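Local coordinates for ribonuclease P protein component 3 (Thermococcus kodakarensis KOD1, PDB 3WYZ) that is probably part of ribonuclease P, the RNA-protein complex that matures tRNA by cleaving the 5' ends of its precursors, at residues 112-117 / 160-165. Sequence-based numbering, arbitrary orientation. Where two conformers were deposited one is given.
Sequences SPWFGR and MKTWQL
Trp114 brings the CE3-CZ3 side of its indole up to the side chain of Thr162, the two side chains crossing at about a right angle. The hydroxyl comes in obliquely, with Thr162 OG1 3.6 Å from Trp114 CE3, whereas the methyl meets the ring at its edge, in plane, Thr162 CG2 standing 4.0 Å from Trp114 CZ3. The threonine rotamer sets the two branches this way: CG2 is anti to the backbone N and OG1 lies beside it (chi1 -58°), where the hydroxyl bonds to the carbonyl of Phe158 one helical turn earlier. That buried polar group is thus satisfied within its own helix, and what crosses to Trp114 is van der Waals contact without a hydrogen bond. Pro113 adds a looser touch, its CG 4.4 Å from Thr162 CG2. On the loop side the chain folds back in a type I turn from Ser112 to Phe115, and Ser112 CA sits 3.8 Å above the indole plane. The loop leaves the C-terminal end of strand 109-111 in this TIM barrel-like fold; its tryptophan reaches helix 149-168, also touching Ile155, Phe158 and Met159, and meets Phe139 of strand 136-140, against which Thr162 packs as well.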
loop_
_atom_site.group_PDB
_atom_site.type_symbol
_atom_site.label_atom_id
_atom_site.label_comp_id
_atom_site.label_asym_id
_atom_site.label_seq_id
_atom_site.Cartn_x
_atom_site.Cartn_y
_atom_site.Cartn_z
ATOM N N SER A 112 -5.162 0.696 1.944
ATOM C CA SER A 112 -6.274 0.497 2.878
ATOM C C SER A 112 -7.353 1.587 2.803
ATOM O O SER A 112 -7.437 2.428 3.690
ATOM C CB SER A 112 -5.740 0.410 4.310
ATOM O OG SER A 112 -4.893 -0.708 4.463
ATOM N N PRO A 113 -8.184 1.567 1.747
ATOM C CA PRO A 113 -9.252 2.568 1.610
ATOM C C PRO A 113 -10.289 2.512 2.729
ATOM O O PRO A 113 -10.977 3.503 2.977
ATOM C CB PRO A 113 -9.895 2.226 0.253
ATOM C CG PRO A 113 -9.452 0.830 -0.057
ATOM C CD PRO A 113 -8.109 0.674 0.581
ATOM N N TRP A 114 -10.387 1.356 3.385
ATOM C CA TRP A 114 -11.295 1.133 4.514
ATOM C C TRP A 114 -10.784 1.717 5.837
ATOM O O TRP A 114 -11.535 1.796 6.808
ATOM C CB TRP A 114 -11.540 -0.378 4.709
ATOM C CG TRP A 114 -10.266 -1.156 4.864
ATOM C CD1 TRP A 114 -9.545 -1.345 6.012
ATOM C CD2 TRP A 114 -9.540 -1.822 3.822
ATOM N NE1 TRP A 114 -8.420 -2.088 5.747
ATOM C CE2 TRP A 114 -8.390 -2.389 4.410
ATOM C CE3 TRP A 114 -9.753 -1.993 2.449
ATOM C CZ2 TRP A 114 -7.458 -3.116 3.673
ATOM C CZ3 TRP A 114 -8.821 -2.713 1.715
ATOM C CH2 TRP A 114 -7.687 -3.264 2.328
ATOM N N PHE A 115 -9.510 2.102 5.884
ATOM C CA PHE A 115 -8.838 2.454 7.141
ATOM C C PHE A 115 -9.618 3.477 7.972
ATOM O O PHE A 115 -9.839 4.600 7.540
ATOM C CB PHE A 115 -7.420 2.975 6.850
ATOM C CG PHE A 115 -6.616 3.284 8.082
ATOM C CD1 PHE A 115 -6.142 2.264 8.890
ATOM C CD2 PHE A 115 -6.324 4.598 8.428
ATOM C CE1 PHE A 115 -5.395 2.546 10.029
ATOM C CE2 PHE A 115 -5.572 4.886 9.564
ATOM C CZ PHE A 115 -5.110 3.858 10.367
ATOM N N GLY A 116 -10.038 3.067 9.163
ATOM C CA GLY A 116 -10.763 3.949 10.081
ATOM C C GLY A 116 -12.190 4.245 9.656
ATOM O O GLY A 116 -12.693 5.337 9.903
ATOM N N ARG A 117 -12.845 3.271 9.029
ATOM C CA ARG A 117 -14.212 3.444 8.535
ATOM C C ARG A 117 -15.121 2.315 9.000
ATOM O O ARG A 117 -14.660 1.312 9.559
ATOM C CB ARG A 117 -14.232 3.476 7.004
ATOM C CG ARG A 117 -13.370 4.552 6.363
ATOM C CD ARG A 117 -13.484 4.488 4.844
ATOM N NE ARG A 117 -14.840 4.770 4.376
ATOM C CZ ARG A 117 -15.386 5.983 4.319
ATOM N NH1 ARG A 117 -14.705 7.063 4.688
ATOM N NH2 ARG A 117 -16.625 6.119 3.880
ATOM N N MET A 160 -12.705 -8.107 2.121
ATOM C CA MET A 160 -13.430 -8.998 1.218
ATOM C C MET A 160 -14.206 -8.220 0.156
ATOM O O MET A 160 -14.168 -8.587 -1.012
ATOM C CB MET A 160 -14.385 -9.908 1.996
ATOM C CG MET A 160 -13.684 -10.978 2.820
ATOM S SD MET A 160 -14.813 -11.860 3.917
ATOM C CE MET A 160 -13.674 -12.645 5.060
ATOM N N LYS A 161 -14.902 -7.157 0.558
ATOM C CA LYS A 161 -15.668 -6.332 -0.389
ATOM C C LYS A 161 -14.746 -5.655 -1.405
ATOM O O LYS A 161 -15.044 -5.621 -2.599
ATOM C CB LYS A 161 -16.499 -5.258 0.333
ATOM C CG LYS A 161 -17.608 -5.796 1.234
ATOM C CD LYS A 161 -18.824 -4.873 1.252
ATOM C CE LYS A 161 -19.694 -5.081 2.490
ATOM N NZ LYS A 161 -21.090 -4.582 2.295
ATOM N N THR A 162 -13.633 -5.114 -0.920
ATOM C CA THR A 162 -12.660 -4.458 -1.775
ATOM C C THR A 162 -11.989 -5.451 -2.726
ATOM O O THR A 162 -11.770 -5.142 -3.897
ATOM C CB THR A 162 -11.588 -3.737 -0.942
ATOM O OG1 THR A 162 -12.214 -2.778 -0.079
ATOM C CG2 THR A 162 -10.603 -3.029 -1.831
ATOM N N TRP A 163 -11.659 -6.637 -2.228
ATOM C CA TRP A 163 -11.057 -7.664 -3.078
ATOM C C TRP A 163 -11.987 -8.046 -4.233
ATOM O O TRP A 163 -11.554 -8.129 -5.370
ATOM C CB TRP A 163 -10.684 -8.909 -2.267
ATOM C CG TRP A 163 -10.495 -10.137 -3.118
ATOM C CD1 TRP A 163 -11.208 -11.289 -3.053
ATOM C CD2 TRP A 163 -9.548 -10.308 -4.185
ATOM N NE1 TRP A 163 -10.760 -12.182 -4.002
ATOM C CE2 TRP A 163 -9.747 -11.602 -4.714
ATOM C CE3 TRP A 163 -8.563 -9.490 -4.747
ATOM C CZ2 TRP A 163 -8.984 -12.111 -5.771
ATOM C CZ3 TRP A 163 -7.801 -9.995 -5.806
ATOM C CH2 TRP A 163 -8.025 -11.297 -6.308
ATOM N N GLN A 164 -13.264 -8.269 -3.936
ATOM C CA GLN A 164 -14.241 -8.682 -4.946
ATOM C C GLN A 164 -14.367 -7.646 -6.061
ATOM O O GLN A 164 -14.543 -7.988 -7.220
ATOM C CB GLN A 164 -15.613 -8.916 -4.300
ATOM C CG GLN A 164 -15.684 -10.136 -3.387
ATOM C CD GLN A 164 -16.930 -10.150 -2.511
ATOM O OE1 GLN A 164 -18.027 -9.853 -2.972
ATOM N NE2 GLN A 164 -16.763 -10.503 -1.243
ATOM N N LEU A 165 -14.291 -6.368 -5.683
ATOM C CA LEU A 165 -14.318 -5.254 -6.635
ATOM C C LEU A 165 -13.012 -5.176 -7.424
ATOM O O LEU A 165 -13.032 -5.110 -8.646
ATOM C CB LEU A 165 -14.557 -3.922 -5.909
ATOM C CG LEU A 165 -15.998 -3.669 -5.465
ATOM C CD1 LEU A 165 -16.070 -2.537 -4.446
ATOM C CD2 LEU A 165 -16.877 -3.367 -6.668
#